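Uridylate-specific endoribonuclease nsp11 (Prrsv 16244b, PDB 5EYI) probably cleaves polyuridine stretches made during viral RNA replication and so probably helps the virus evade host sensors of double-stranded RNA. Local coordinates at residues Phe19-Thr24 / Val39-Asn44; Ser5-Lys10 / Leu52-Arg57; Gly135-Thr140 / Gly171-Ala176. The protein carries 1 engineered substitution. One frame throughout, in Å; residues are numbered along the deposited sequence.

Interaction 1: Phe19-Thr24 / Val39-Asn44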
# COMPACT_ATOMS: atom_id res chain seq x y z
N PHE A 19 -32.63 -2.02 7.54
CA PHE A 19 -34.08 -2.23 7.42
C PHE A 19 -34.63 -1.61 6.15
O PHE A 19 -34.16 -0.57 5.71
CB PHE A 19 -34.84 -1.64 8.63
CG PHE A 19 -34.82 -2.52 9.85
CD1 PHE A 19 -35.29 -3.84 9.79
CD2 PHE A 19 -34.38 -2.04 11.07
CE1 PHE A 19 -35.29 -4.65 10.91
CE2 PHE A 19 -34.38 -2.85 12.20
CZ PHE A 19 -34.83 -4.16 12.11
N SER A 20 -35.64 -2.25 5.57
CA SER A 20 -36.41 -1.69 4.48
C SER A 20 -37.87 -2.07 4.62
O SER A 20 -38.17 -3.24 4.87
CB SER A 20 -35.92 -2.21 3.13
OG SER A 20 -36.63 -1.59 2.09
N PRO A 21 -38.78 -1.10 4.44
CA PRO A 21 -40.18 -1.50 4.36
C PRO A 21 -40.54 -2.21 3.05
O PRO A 21 -41.47 -3.00 3.05
CB PRO A 21 -40.93 -0.17 4.48
CG PRO A 21 -39.97 0.84 3.96
CD PRO A 21 -38.61 0.35 4.32
N ASP A 22 -39.80 -1.95 1.96
CA ASP A 22 -40.21 -2.38 0.61
C ASP A 22 -39.26 -3.31 -0.16
O ASP A 22 -39.71 -4.06 -0.99
CB ASP A 22 -40.53 -1.15 -0.27
CG ASP A 22 -39.36 -0.15 -0.36
OD1 ASP A 22 -38.81 0.23 0.70
OD2 ASP A 22 -39.02 0.28 -1.48
N LEU A 23 -37.96 -3.26 0.12
CA LEU A 23 -36.94 -4.00 -0.63
C LEU A 23 -36.65 -5.36 -0.01
O LEU A 23 -36.26 -5.44 1.15
CB LEU A 23 -35.65 -3.20 -0.69
CG LEU A 23 -35.71 -1.92 -1.52
CD1 LEU A 23 -34.46 -1.09 -1.30
CD2 LEU A 23 -35.90 -2.26 -2.99
N THR A 24 -36.81 -6.42 -0.80
CA THR A 24 -36.75 -7.78 -0.27
C THR A 24 -35.36 -8.22 0.16
O THR A 24 -35.25 -9.08 1.03
CB THR A 24 -37.30 -8.83 -1.26
OG1 THR A 24 -36.60 -8.71 -2.52
CG2 THR A 24 -38.78 -8.61 -1.47
N VAL A 39 -33.91 3.67 7.08
CA VAL A 39 -34.48 2.72 6.12
C VAL A 39 -33.90 2.93 4.72
O VAL A 39 -33.76 4.06 4.26
CB VAL A 39 -36.02 2.76 6.09
CG1 VAL A 39 -36.59 2.08 7.33
CG2 VAL A 39 -36.55 4.19 5.97
N VAL A 40 -33.56 1.83 4.06
CA VAL A 40 -33.17 1.84 2.66
C VAL A 40 -34.43 1.47 1.90
O VAL A 40 -35.16 0.55 2.29
CB VAL A 40 -31.98 0.90 2.35
CG1 VAL A 40 -32.22 -0.54 2.80
CG2 VAL A 40 -31.65 0.95 0.85
N THR A 41 -34.71 2.20 0.83
CA THR A 41 -36.02 2.17 0.20
C THR A 41 -35.95 2.76 -1.20
O THR A 41 -34.99 3.46 -1.54
CB THR A 41 -37.04 2.97 1.05
OG1 THR A 41 -38.35 2.85 0.49
CG2 THR A 41 -36.65 4.46 1.15
N THR A 42 -36.97 2.47 -2.02
CA THR A 42 -37.16 3.18 -3.29
C THR A 42 -38.27 4.24 -3.20
O THR A 42 -38.55 4.90 -4.20
CB THR A 42 -37.43 2.23 -4.48
OG1 THR A 42 -38.65 1.53 -4.28
CG2 THR A 42 -36.30 1.24 -4.62
N GLN A 43 -38.86 4.40 -2.02
CA GLN A 43 -39.91 5.41 -1.79
C GLN A 43 -39.33 6.60 -1.04
O GLN A 43 -38.87 6.45 0.10
CB GLN A 43 -41.03 4.80 -0.98
CG GLN A 43 -41.69 3.61 -1.66
CD GLN A 43 -42.62 2.86 -0.74
OE1 GLN A 43 -43.08 3.40 0.26
NE2 GLN A 43 -42.90 1.61 -1.08
N ASN A 44 -39.35 7.76 -1.68
CA ASN A 44 -38.87 8.98 -1.03
C ASN A 44 -39.93 9.56 -0.09
O ASN A 44 -40.52 10.62 -0.34
CB ASN A 44 -38.42 10.01 -2.08
CG ASN A 44 -37.80 11.25 -1.46
OD1 ASN A 44 -37.38 11.24 -0.30
ND2 ASN A 44 -37.75 12.33 -2.24
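Asp22 and the pair Thr41-Thr42 hold one end of this contact with three hydrogen bonds. The two carboxylate oxygens share the work. Thr42 N approaches Asp22 OD2 at 3.0 Å, on the syn lone pair, in an almost straight bond (172°). Thr42 OG1 reaches the same Asp22 OD2 nearly in line with its C-O bond, at 3.1 Å. Asp22 OD1 takes Thr41 OG1 at 2.7 Å, but from above the carboxylate plane. The Asp22 and Thr41 side chains cross at about a right angle. Thr41 OG1 lies anti to its own backbone N (chi1 -175°), where it also accepts from Gln43 N.

Ser20 works at the middle. Its OG donates to Val40 O at 2.6 Å and accepts from Asp22 N and Leu23 N. This hydroxyl thus ties the turn to the strand. At the Phe19 end Val40 N bonds to Phe19 O at 3.0 Å. Apolar groups fill in beside the polar ones. Pro21 CD rests on Val39 CB at 4.0 Å, with Trp48 also touching Pro21. Leu23 CD1 packs on Val40 CG2, and Leu23 CD2 lies 3.9 Å from Thr42 CG2. In the N-terminal domain, this joins the end of strand 19-20 to strand 39-41 through an ST motif at Ser20 and an ST turn at Thr41.

Interaction 2: Ser5-Lys10 / Leu52-Arg57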
# COMPACT_ATOMS: atom_id res chain seq x y z
N SER A 5 -34.06 -0.21 -9.82
CA SER A 5 -32.86 -0.86 -9.39
C SER A 5 -32.56 -0.40 -7.96
O SER A 5 -32.95 0.69 -7.54
CB SER A 5 -31.73 -0.52 -10.34
OG SER A 5 -31.92 0.77 -10.85
N SER A 6 -31.88 -1.26 -7.22
CA SER A 6 -31.57 -1.01 -5.82
C SER A 6 -30.18 -1.56 -5.52
O SER A 6 -29.69 -2.41 -6.27
CB SER A 6 -32.61 -1.66 -4.91
OG SER A 6 -32.97 -2.95 -5.37
N PRO A 7 -29.55 -1.07 -4.44
CA PRO A 7 -28.20 -1.50 -4.14
C PRO A 7 -28.11 -2.94 -3.70
O PRO A 7 -29.09 -3.51 -3.16
CB PRO A 7 -27.76 -0.58 -2.99
CG PRO A 7 -29.03 -0.12 -2.38
CD PRO A 7 -29.98 0.00 -3.53
N LEU A 8 -26.94 -3.52 -3.93
CA LEU A 8 -26.56 -4.78 -3.29
C LEU A 8 -26.57 -4.52 -1.77
O LEU A 8 -26.26 -3.41 -1.34
CB LEU A 8 -25.17 -5.23 -3.75
CG LEU A 8 -25.03 -5.53 -5.25
CD1 LEU A 8 -23.57 -5.72 -5.62
CD2 LEU A 8 -25.83 -6.76 -5.64
N PRO A 9 -26.93 -5.54 -0.95
CA PRO A 9 -27.09 -5.25 0.49
C PRO A 9 -25.91 -4.53 1.15
O PRO A 9 -26.11 -3.58 1.90
CB PRO A 9 -27.34 -6.63 1.10
CG PRO A 9 -28.02 -7.39 0.00
CD PRO A 9 -27.44 -6.88 -1.29
N LYS A 10 -24.70 -4.98 0.84
CA LYS A 10 -23.47 -4.42 1.41
C LYS A 10 -23.29 -2.91 1.25
O LYS A 10 -22.73 -2.27 2.14
CB LYS A 10 -22.25 -5.15 0.88
CG LYS A 10 -22.02 -5.03 -0.63
CD LYS A 10 -21.08 -6.11 -1.11
CE LYS A 10 -20.97 -6.09 -2.62
NZ LYS A 10 -20.11 -7.20 -3.09
N LEU A 52 -32.37 6.10 3.04
CA LEU A 52 -31.44 6.00 1.93
C LEU A 52 -32.31 5.63 0.75
O LEU A 52 -32.79 4.49 0.68
CB LEU A 52 -30.39 4.92 2.20
CG LEU A 52 -29.33 4.73 1.12
CD1 LEU A 52 -28.50 6.00 0.95
CD2 LEU A 52 -28.45 3.52 1.45
N VAL A 53 -32.57 6.58 -0.14
CA VAL A 53 -33.49 6.35 -1.25
C VAL A 53 -32.69 5.91 -2.46
O VAL A 53 -31.78 6.61 -2.88
CB VAL A 53 -34.35 7.59 -1.60
CG1 VAL A 53 -35.30 7.26 -2.75
CG2 VAL A 53 -35.15 8.06 -0.39
N ALA A 54 -33.05 4.74 -3.00
CA ALA A 54 -32.51 4.24 -4.26
C ALA A 54 -33.50 4.56 -5.39
O ALA A 54 -34.67 4.18 -5.32
CB ALA A 54 -32.32 2.74 -4.18
N SER A 55 -33.03 5.24 -6.42
CA SER A 55 -33.92 5.68 -7.49
C SER A 55 -33.26 5.54 -8.84
O SER A 55 -32.04 5.62 -8.97
CB SER A 55 -34.33 7.14 -7.28
OG SER A 55 -33.20 7.99 -7.27
N LEU A 56 -34.09 5.36 -9.86
CA LEU A 56 -33.61 5.19 -11.21
C LEU A 56 -33.13 6.51 -11.80
O LEU A 56 -32.26 6.53 -12.67
CB LEU A 56 -34.71 4.58 -12.08
CG LEU A 56 -34.25 4.03 -13.41
CD1 LEU A 56 -33.15 2.99 -13.23
CD2 LEU A 56 -35.46 3.43 -14.11
N ARG A 57 -33.68 7.61 -11.30
CA ARG A 57 -33.35 8.97 -11.74
C ARG A 57 -33.00 9.81 -10.53
O ARG A 57 -33.46 9.51 -9.43
CB ARG A 57 -34.55 9.59 -12.45
CG ARG A 57 -35.11 8.77 -13.58
CD ARG A 57 -36.33 9.45 -14.20
NE ARG A 57 -35.97 10.62 -14.99
CZ ARG A 57 -36.83 11.39 -15.66
NH1 ARG A 57 -38.13 11.14 -15.65
NH2 ARG A 57 -36.37 12.42 -16.36
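Pro7 meets Ala54 with the rim of its ring. The methyl CB of Ala54 sits 3.7 Å from Pro7 CD, close to the ring plane. The ring atoms on either side of that corner, N and CG of Pro7, are each 4.7 Å from Ala54 CB. Segment 52-57 puts nothing over either ring face, and Tyr87 of strand 85-93 also touches Pro7.

This is a buried contact between two sheets of the N-terminal domain. The short, weakly bonded strand about 6-7 lies at one side of a small antiparallel sheet with 71-73 and 76-78. Strand 51-55 belongs to the larger mixed sheet. The touching parts run in roughly opposing directions, 148° apart, and no hydrogen bond links them. Ala54 is the hub. Its CB points toward segment 5-10 and also approaches Ser5 O at 4.0 Å and Ser6 CA at 4.2 Å. The CA atoms of Ser6 and Ala54 are 5.6 Å apart, consistent with the short side chain of Ala54. Ser6 OG turns to other partners, Met72 O and Gln25 NE2. The backbones of Ser6 and Met72 are hydrogen-bonded too, which ties Ser6 to its own sheet.

At the outer end, Ser5 and Leu56 meet. Both help line the pocket that holds a 2-(2-methoxyethoxy)ethanol molecule, probably from the crystallisation liquor. Tyr87 touches Ser5 as well. Ser5 OG is hydrogen-bonded to Ser86 O. With CG anti to the backbone N (chi1 -165°), the Leu56 side chain brings CD1 to 3.5 Å from Ser5 OG.

Interaction 3: Gly135-Thr140 / Gly171-Ala176. Engineered in segment 171-176: Ala175 (natural residue Lys).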
# COMPACT_ATOMS: atom_id res chain seq x y z
N GLY A 135 -2.94 -14.37 -10.47
CA GLY A 135 -2.41 -15.26 -9.47
C GLY A 135 -1.34 -16.17 -10.04
O GLY A 135 -1.34 -16.48 -11.23
N ASP A 136 -0.42 -16.58 -9.18
CA ASP A 136 0.65 -17.48 -9.58
C ASP A 136 1.10 -18.32 -8.40
O ASP A 136 0.70 -18.07 -7.27
CB ASP A 136 1.83 -16.66 -10.12
CG ASP A 136 2.54 -15.89 -9.03
OD1 ASP A 136 1.90 -15.55 -8.00
OD2 ASP A 136 3.74 -15.62 -9.19
N VAL A 137 1.95 -19.30 -8.69
CA VAL A 137 2.43 -20.24 -7.69
C VAL A 137 3.96 -20.19 -7.64
O VAL A 137 4.62 -20.26 -8.68
CB VAL A 137 1.95 -21.66 -8.01
CG1 VAL A 137 2.63 -22.71 -7.13
CG2 VAL A 137 0.43 -21.73 -7.86
N LYS A 138 4.50 -20.05 -6.44
CA LYS A 138 5.93 -20.19 -6.19
C LYS A 138 6.09 -21.22 -5.06
O LYS A 138 5.79 -20.93 -3.91
CB LYS A 138 6.55 -18.84 -5.80
CG LYS A 138 8.07 -18.82 -5.80
CD LYS A 138 8.64 -17.52 -5.22
CE LYS A 138 8.43 -16.33 -6.15
NZ LYS A 138 8.98 -15.06 -5.59
N GLY A 139 6.54 -22.42 -5.42
CA GLY A 139 6.71 -23.50 -4.45
C GLY A 139 5.37 -23.97 -3.93
O GLY A 139 4.49 -24.36 -4.71
N THR A 140 5.20 -23.90 -2.60
CA THR A 140 3.94 -24.22 -1.93
C THR A 140 3.08 -22.97 -1.63
O THR A 140 2.11 -23.04 -0.86
CB THR A 140 4.18 -24.97 -0.60
OG1 THR A 140 4.97 -24.17 0.29
CG2 THR A 140 4.88 -26.30 -0.85
N GLY A 171 -2.83 -29.91 -5.11
CA GLY A 171 -1.64 -30.75 -5.11
C GLY A 171 -0.30 -30.02 -5.15
O GLY A 171 0.73 -30.68 -5.23
N LYS A 172 -0.31 -28.68 -5.06
CA LYS A 172 0.90 -27.87 -5.24
C LYS A 172 1.05 -26.81 -4.16
O LYS A 172 2.03 -26.83 -3.43
CB LYS A 172 0.91 -27.21 -6.63
CG LYS A 172 0.73 -28.20 -7.75
CD LYS A 172 0.95 -27.60 -9.12
CE LYS A 172 0.54 -28.60 -10.20
NZ LYS A 172 1.06 -28.27 -11.55
N ALA A 173 0.09 -25.89 -4.07
CA ALA A 173 0.27 -24.68 -3.27
C ALA A 173 -1.04 -24.18 -2.65
O ALA A 173 -2.12 -24.56 -3.07
CB ALA A 173 0.89 -23.59 -4.14
N ALA A 174 -0.90 -23.30 -1.67
CA ALA A 174 -2.03 -22.71 -0.96
C ALA A 174 -1.67 -21.37 -0.34
O ALA A 174 -0.50 -21.03 -0.19
CB ALA A 174 -2.50 -23.66 0.13
N ALA A 175 -2.69 -20.58 -0.04
CA ALA A 175 -2.56 -19.41 0.84
C ALA A 175 -3.84 -19.32 1.67
O ALA A 175 -4.93 -19.24 1.10
CB ALA A 175 -2.32 -18.14 0.05
N ALA A 176 -3.69 -19.30 2.99
CA ALA A 176 -4.82 -19.42 3.93
C ALA A 176 -5.80 -18.26 3.86
O ALA A 176 -7.01 -18.47 3.93
CB ALA A 176 -4.30 -19.57 5.36
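This is a small surface contact in the NendoU domain, made mostly by backbone atoms and short side chains. It sets the tip of the hairpin formed by strands 136-138 and 141-143 against the start of strand 173-180. Gly139 and Thr140 form that tip. Their backbone angles fit the two corner residues of a type II' turn, with Gly139 at positive phi.

One hydrogen bond joins the segments. Ala174 N donates to Thr140 O at 3.1 Å. The N-H points well at the oxygen (164°), but the donor stands above the carbonyl plane, 52° out of it. A CA-H...O contact runs the other way, from Thr140 CA to Lys172 O at 3.6 Å.

Ala173 is the central side chain. Its CB points into the hairpin tip and touches three residues. It lies 3.4 Å from Thr140 C and 3.7 Å from Gly139 O. It also meets Val137 CG1 at 3.6 Å. Val137 holds that methyl anti to the backbone N (chi1 170°), while its CG2 stands farther from Ala173 CB, at 4.2 Å. Ser169 of strand 163-169 touches Val137 as well. Thr140 CG2 faces Lys172 O at 3.9 Å.

Lys172 and Ala173 both face Ser169, which makes a classic beta bulge at the start of the strand. Two residues on is Ala175, an engineered residue that replaces the natural lysine. That position is a predicted active-site position, together with His131 and His146. The contact thus joins a surface hairpin to the bulged strand that carries one corner of the probable endoribonuclease active site.

Segment 5-10 opens the loop that interaction 2 closes at 52-57. Within that loop, 19-24 pairs with 39-44, so interaction 1 is enclosed by interaction 2. The two touch directly. Strands 39-41 and 51-55 are parallel neighbours in one sheet, with probable hydrogen bonds from Leu52 N to Val39 O and from Ala54 N to Thr41 O. Together they tie the N-terminal strands to the mixed sheet of the N-terminal domain. Interaction 3 follows later and closes its own loop, from 135-140 to 171-176, in the NendoU domain. Its centre is about 44 Å from that of interaction 1 and about 39 Å from that of interaction 2, across the centre of the chain.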